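Local coordinates for protein putative alpha-L-fucosidase (Bacteroides thetaiotaomicron, PDB 3EYP) that probably hydrolyses alpha-L-fucosidic linkages, as a glycoside hydrolase of family 29, at residues F378-E384 with T450-Q456; T409-A413 with V425-P429. All blocks are in the same frame, centred on the assembly; numbering follows the deposited sequence.

Contact 1: residues F378-E384 with T450-Q456; sequences FDCLMIE and TFGVYKQ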
loop_
_atom_site.group_PDB
_atom_site.type_symbol
_atom_site.label_atom_id
_atom_site.label_comp_id
_atom_site.label_asym_id
_atom_site.label_seq_id
_atom_site.Cartn_x
_atom_site.Cartn_y
_atom_site.Cartn_z
ATOM N N PHE A 378 15.584 2.722 -23.559
ATOM C CA PHE A 378 14.741 2.525 -22.345
ATOM C C PHE A 378 13.784 1.350 -22.448
ATOM O O PHE A 378 13.384 0.933 -23.526
ATOM C CB PHE A 378 14.012 3.819 -21.946
ATOM C CG PHE A 378 12.949 4.261 -22.936
ATOM C CD1 PHE A 378 11.622 3.939 -22.736
ATOM C CD2 PHE A 378 13.296 5.012 -24.054
ATOM C CE1 PHE A 378 10.638 4.339 -23.649
ATOM C CE2 PHE A 378 12.336 5.412 -24.974
ATOM C CZ PHE A 378 10.998 5.074 -24.776
ATOM N N ASP A 379 13.387 0.870 -21.274
ATOM C CA ASP A 379 12.507 -0.283 -21.153
ATOM C C ASP A 379 11.488 -0.172 -19.985
ATOM O O ASP A 379 10.953 -1.149 -19.518
ATOM C CB ASP A 379 13.346 -1.566 -21.001
ATOM C CG ASP A 379 14.226 -1.585 -19.740
ATOM O OD1 ASP A 379 14.177 -0.636 -18.914
ATOM O OD2 ASP A 379 15.012 -2.571 -19.576
ATOM N N CYS A 380 11.267 1.049 -19.545
ATOM C CA CYS A 380 10.364 1.362 -18.423
ATOM C C CYS A 380 10.010 2.838 -18.510
ATOM O O CYS A 380 10.816 3.630 -18.942
ATOM C CB CYS A 380 11.090 1.077 -17.077
ATOM S SG CYS A 380 10.033 1.233 -15.635
ATOM N N LEU A 381 8.789 3.177 -18.135
ATOM C CA LEU A 381 8.353 4.555 -18.014
ATOM C C LEU A 381 7.339 4.689 -16.881
ATOM O O LEU A 381 6.738 3.698 -16.415
ATOM C CB LEU A 381 7.769 5.140 -19.309
ATOM C CG LEU A 381 6.566 4.432 -19.936
ATOM C CD1 LEU A 381 5.244 4.886 -19.266
ATOM C CD2 LEU A 381 6.532 4.589 -21.461
ATOM N N MET A 382 7.223 5.934 -16.437
ATOM C CA MET A 382 6.406 6.299 -15.263
ATOM C C MET A 382 5.799 7.685 -15.437
ATOM O O MET A 382 6.394 8.608 -16.015
ATOM C CB MET A 382 7.287 6.317 -14.012
ATOM C CG MET A 382 6.565 6.661 -12.662
ATOM S SD MET A 382 7.646 6.201 -11.206
ATOM C CE MET A 382 8.763 7.552 -11.225
ATOM N N ILE A 383 4.599 7.808 -14.915
ATOM C CA ILE A 383 3.835 9.023 -15.006
ATOM C C ILE A 383 3.052 9.197 -13.698
ATOM O O ILE A 383 2.549 8.225 -13.139
ATOM C CB ILE A 383 2.922 8.969 -16.287
ATOM C CG1 ILE A 383 2.278 10.321 -16.587
ATOM C CG2 ILE A 383 1.815 7.895 -16.214
ATOM C CD1 ILE A 383 1.763 10.351 -18.007
ATOM N N GLU A 384 3.037 10.430 -13.212
ATOM C CA GLU A 384 2.417 10.823 -11.921
ATOM C C GLU A 384 1.530 12.040 -12.047
ATOM O O GLU A 384 1.935 13.091 -12.510
ATOM C CB GLU A 384 3.492 11.107 -10.858
ATOM C CG GLU A 384 4.416 9.932 -10.610
ATOM C CD GLU A 384 5.607 10.273 -9.721
ATOM O OE1 GLU A 384 5.856 11.455 -9.413
ATOM O OE2 GLU A 384 6.315 9.341 -9.312
ATOM N N THR A 450 4.997 14.379 -13.059
ATOM C CA THR A 450 6.167 13.652 -13.492
ATOM C C THR A 450 5.920 12.843 -14.709
ATOM O O THR A 450 4.894 12.186 -14.845
ATOM C CB THR A 450 6.675 12.676 -12.339
ATOM O OG1 THR A 450 6.839 13.427 -11.117
ATOM C CG2 THR A 450 7.970 11.987 -12.732
ATOM N N PHE A 451 6.901 12.874 -15.599
ATOM C CA PHE A 451 6.959 11.925 -16.717
ATOM C C PHE A 451 8.407 11.558 -16.994
ATOM O O PHE A 451 9.260 12.417 -17.022
ATOM C CB PHE A 451 6.280 12.447 -17.989
ATOM C CG PHE A 451 6.297 11.449 -19.137
ATOM C CD1 PHE A 451 5.570 10.271 -19.063
ATOM C CD2 PHE A 451 7.029 11.708 -20.302
ATOM C CE1 PHE A 451 5.593 9.396 -20.100
ATOM C CE2 PHE A 451 7.057 10.828 -21.342
ATOM C CZ PHE A 451 6.357 9.677 -21.269
ATOM N N GLY A 452 8.678 10.271 -17.110
ATOM C CA GLY A 452 10.015 9.788 -17.341
ATOM C C GLY A 452 10.088 8.451 -18.043
ATOM O O GLY A 452 9.128 7.702 -18.137
ATOM N N VAL A 453 11.240 8.218 -18.635
ATOM C CA VAL A 453 11.564 6.896 -19.134
ATOM C C VAL A 453 12.894 6.506 -18.517
ATOM O O VAL A 453 13.744 7.343 -18.120
ATOM C CB VAL A 453 11.600 6.849 -20.630
ATOM C CG1 VAL A 453 10.282 7.416 -21.220
ATOM C CG2 VAL A 453 12.879 7.615 -21.159
ATOM N N TYR A 454 13.066 5.216 -18.431
ATOM C CA TYR A 454 14.133 4.683 -17.603
ATOM C C TYR A 454 14.645 3.352 -18.122
ATOM O O TYR A 454 14.039 2.667 -18.967
ATOM C CB TYR A 454 13.635 4.515 -16.154
ATOM C CG TYR A 454 12.832 5.702 -15.600
ATOM C CD1 TYR A 454 13.464 6.700 -14.875
ATOM C CD2 TYR A 454 11.456 5.805 -15.796
ATOM C CE1 TYR A 454 12.776 7.813 -14.375
ATOM C CE2 TYR A 454 10.738 6.914 -15.320
ATOM C CZ TYR A 454 11.405 7.918 -14.600
ATOM O OH TYR A 454 10.737 9.005 -14.089
ATOM N N LYS A 455 15.790 2.984 -17.580
ATOM C CA LYS A 455 16.358 1.708 -17.896
ATOM C C LYS A 455 16.364 0.872 -16.594
ATOM O O LYS A 455 16.898 1.290 -15.553
ATOM C CB LYS A 455 17.771 1.885 -18.494
ATOM C CG LYS A 455 18.495 0.590 -18.794
ATOM C CD LYS A 455 17.830 -0.313 -19.763
ATOM C CE LYS A 455 18.287 -1.786 -19.538
ATOM N NZ LYS A 455 17.466 -2.561 -18.459
ATOM N N GLN A 456 15.724 -0.282 -16.674
ATOM C CA GLN A 456 15.516 -1.123 -15.483
ATOM C C GLN A 456 16.857 -1.626 -14.993
ATOM O O GLN A 456 17.710 -1.991 -15.788
ATOM C CB GLN A 456 14.595 -2.305 -15.762
ATOM C CG GLN A 456 13.171 -1.943 -15.951
ATOM C CD GLN A 456 12.336 -3.099 -16.329
ATOM O OE1 GLN A 456 12.243 -4.081 -15.570
ATOM N NE2 GLN A 456 11.682 -3.020 -17.505
#

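Contact 2: residues T409-A413 with V425-P429; sequences TIPEA and VRLAP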
loop_
_atom_site.group_PDB
_atom_site.type_symbol
_atom_site.label_atom_id
_atom_site.label_comp_id
_atom_site.label_asym_id
_atom_site.label_seq_id
_atom_site.Cartn_x
_atom_site.Cartn_y
_atom_site.Cartn_z
ATOM N N THR A 409 4.542 3.035 -32.036
ATOM C CA THR A 409 3.770 2.844 -30.820
ATOM C C THR A 409 4.546 1.923 -29.904
ATOM O O THR A 409 5.411 1.175 -30.335
ATOM C CB THR A 409 2.371 2.269 -31.044
ATOM O OG1 THR A 409 2.457 0.852 -31.314
ATOM C CG2 THR A 409 1.624 3.031 -32.130
ATOM N N ILE A 410 4.248 2.043 -28.619
ATOM C CA ILE A 410 4.788 1.153 -27.601
ATOM C C ILE A 410 3.642 0.275 -27.130
ATOM O O ILE A 410 2.714 0.766 -26.521
ATOM C CB ILE A 410 5.382 1.934 -26.403
ATOM C CG1 ILE A 410 6.562 2.815 -26.869
ATOM C CG2 ILE A 410 5.891 0.945 -25.355
ATOM C CD1 ILE A 410 7.089 3.793 -25.829
ATOM N N PRO A 411 3.680 -1.026 -27.441
ATOM C CA PRO A 411 2.525 -1.889 -27.232
ATOM C C PRO A 411 1.951 -1.833 -25.861
ATOM O O PRO A 411 0.749 -1.925 -25.714
ATOM C CB PRO A 411 3.085 -3.277 -27.478
ATOM C CG PRO A 411 4.163 -3.073 -28.506
ATOM C CD PRO A 411 4.773 -1.733 -28.136
ATOM N N GLU A 412 2.828 -1.690 -24.870
ATOM C CA GLU A 412 2.442 -1.788 -23.452
ATOM C C GLU A 412 1.951 -0.438 -22.910
ATOM O O GLU A 412 1.435 -0.320 -21.783
ATOM C CB GLU A 412 3.639 -2.329 -22.595
ATOM C CG GLU A 412 4.320 -3.676 -23.063
ATOM C CD GLU A 412 5.451 -3.455 -24.094
ATOM O OE1 GLU A 412 5.404 -2.434 -24.790
ATOM O OE2 GLU A 412 6.399 -4.299 -24.230
ATOM N N ALA A 413 2.117 0.589 -23.730
ATOM C CA ALA A 413 1.783 1.961 -23.347
ATOM C C ALA A 413 0.903 2.652 -24.354
ATOM O O ALA A 413 1.119 3.813 -24.674
ATOM C CB ALA A 413 3.071 2.807 -23.104
ATOM N N VAL A 425 5.000 1.592 -16.491
ATOM C CA VAL A 425 4.880 0.645 -17.589
ATOM C C VAL A 425 6.259 0.075 -17.884
ATOM O O VAL A 425 7.262 0.794 -17.870
ATOM C CB VAL A 425 4.261 1.301 -18.862
ATOM C CG1 VAL A 425 4.500 0.386 -20.097
ATOM C CG2 VAL A 425 2.754 1.541 -18.623
ATOM N N ARG A 426 6.299 -1.233 -18.030
ATOM C CA ARG A 426 7.496 -1.915 -18.467
ATOM C C ARG A 426 7.263 -2.410 -19.897
ATOM O O ARG A 426 6.141 -2.785 -20.278
ATOM C CB ARG A 426 7.830 -3.105 -17.562
ATOM C CG ARG A 426 8.213 -2.750 -16.143
ATOM C CD ARG A 426 8.433 -3.980 -15.375
ATOM N NE ARG A 426 7.130 -4.519 -15.038
ATOM C CZ ARG A 426 6.951 -5.633 -14.353
ATOM N NH1 ARG A 426 8.019 -6.299 -13.921
ATOM N NH2 ARG A 426 5.710 -6.038 -14.075
ATOM N N LEU A 427 8.339 -2.413 -20.658
ATOM C CA LEU A 427 8.254 -2.551 -22.111
ATOM C C LEU A 427 9.524 -3.123 -22.651
ATOM O O LEU A 427 10.596 -2.915 -22.087
ATOM C CB LEU A 427 8.023 -1.173 -22.756
ATOM C CG LEU A 427 8.991 -0.008 -22.433
ATOM C CD1 LEU A 427 9.688 0.530 -23.718
ATOM C CD2 LEU A 427 8.316 1.111 -21.666
ATOM N N ALA A 428 9.374 -3.879 -23.735
ATOM C CA ALA A 428 10.532 -4.343 -24.496
ATOM C C ALA A 428 11.378 -3.114 -24.857
ATOM O O ALA A 428 10.843 -2.084 -25.292
ATOM C CB ALA A 428 10.104 -5.159 -25.747
ATOM N N PRO A 429 12.700 -3.205 -24.615
ATOM C CA PRO A 429 13.611 -2.114 -24.769
ATOM C C PRO A 429 13.462 -1.494 -26.131
ATOM O O PRO A 429 13.281 -2.195 -27.129
ATOM C CB PRO A 429 14.981 -2.773 -24.633
ATOM C CG PRO A 429 14.767 -4.000 -23.875
ATOM C CD PRO A 429 13.402 -4.462 -24.321
HETATM O O HOH W 1 8.132 -1.902 -26.494
#

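Contact 1: residues F378-E384 with T450-Q456
Antiparallel strand pairing joins Cys380-Glu384 to Thr450-Tyr454 in the C-terminal beta-sandwich; Tyr454, and Gln456 just past the strand, reach Phe323 and Trp279 of helices 306-323 and 275-283. The strand axes approach to 4.5 Å and run at 165°, and Met382 and Gly452 exchange two backbone bonds. Near Tyr454 the ladder slips: Asp379 N donates to Tyr454 O (3.0 Å) while Tyr454 N donates to Cys380 O, so two residues face one, a classic beta bulge. Asp379 CG sits between the backbone N and carbonyl carbon (chi1 62°), where the syn lone pair of OD1 takes the N-H of Gln456 (2.7 Å) and OD2 salt-bridges Lys455 NZ (2.7 Å). Gln456 NE2 turns back to Asp379 O, arriving above the carbonyl plane at 2.8 Å. With an alanine in place of Asp379, the Lys455 ammonium would probably lose this mate and the Gln456 N-H its acceptor. Two such facing sheets are consistent with the jelly-roll sandwich of F5/8 type C domains. On the face with Leu381 and Ile383, Val453 CB lies over the Phe378 ring, 3.9 Å from its centroid and 25° off the normal. On the other, Tyr454 CE2 meets Met382 CB at 3.7 Å, and the Tyr454 hydroxyl would clash with a CB on Gly452. Thr450 OG1 donates to Glu384 OE1 (2.8 Å) from above the carboxylate plane, and OE2 pairs with Lys422.

Contact 2: residues T409-A413 with V425-P429
Glu412 meets Leu427 and Val425 where a loop folds against one side of strand 425-427, and these three residues supply most of the surface that the contact buries. The Glu412 side chain bends at its second torsion (chi2 88°), which turns the carboxylate along the strand toward the corner at Ala428. There OE2 accepts the Ala428 N-H at 3.0 Å with a nearly straight N-H...O angle of 164°, the donor standing above the carboxylate plane. The other oxygen, OE1, is bridged to the same residue by a water that donates to Glu412 OE1 at 3.3 Å and to Ala428 O at 3.0 Å. One carboxylate thus grips the N-H directly and the carbonyl through solvent, and these two donors probably help to stabilise its negative charge. Leu427 crosses Glu412 at about a right angle, its CB 3.5 Å from Glu412 OE1, so the acid lies across the base of the leucine.

The loop itself is a beta turn over Ile410-Ala413: Ala413 N donates to Ile410 O at 2.9 Å, and Pro411 and Glu412 have backbone angles close to those of a type I turn. It follows the edge strand 408-409 of one sheet of the F5/8 type C sandwich, whereas Val425-Leu427 belongs to the other.

Apolar groups pack beside the acid. Ile410 CG2 reaches Leu427 CB at 4.0 Å, while Ile410 also touches Val398 and Tyr400. Val425 holds CG1 anti to its own amide N (chi1 165°), which carries that methyl to Glu412 O (3.6 Å) and to Ala413 CB (4.1 Å). The Arg426 side chain, between Val425 and Leu427, leaves the strand away from the turn, and its guanidinium makes a salt bridge with Asp280 and a cation-pi contact with Trp279.

In the fold
Along the chain, residues 378-384 come first, then 409-413 and 425-429, and finally 450-456. Contact 1 therefore closes a long loop of 65 residues, and contact 2 closes a short one of 11 residues wholly within it; the two nest without crossing. Their centres lie about 10 Å apart, and both contacts reach one sheet, because strand 380-385 has strand 447-454 on one flank and strand 423-432 on the other. Probable hydrogen bonds join the contacts directly: Val425 N to Leu381 O at 2.7 Å and Leu427 N to Asp379 O at 3.1 Å. Contact 1 works within that sheet, whereas contact 2 ties it to the turn leaving the opposing sheet.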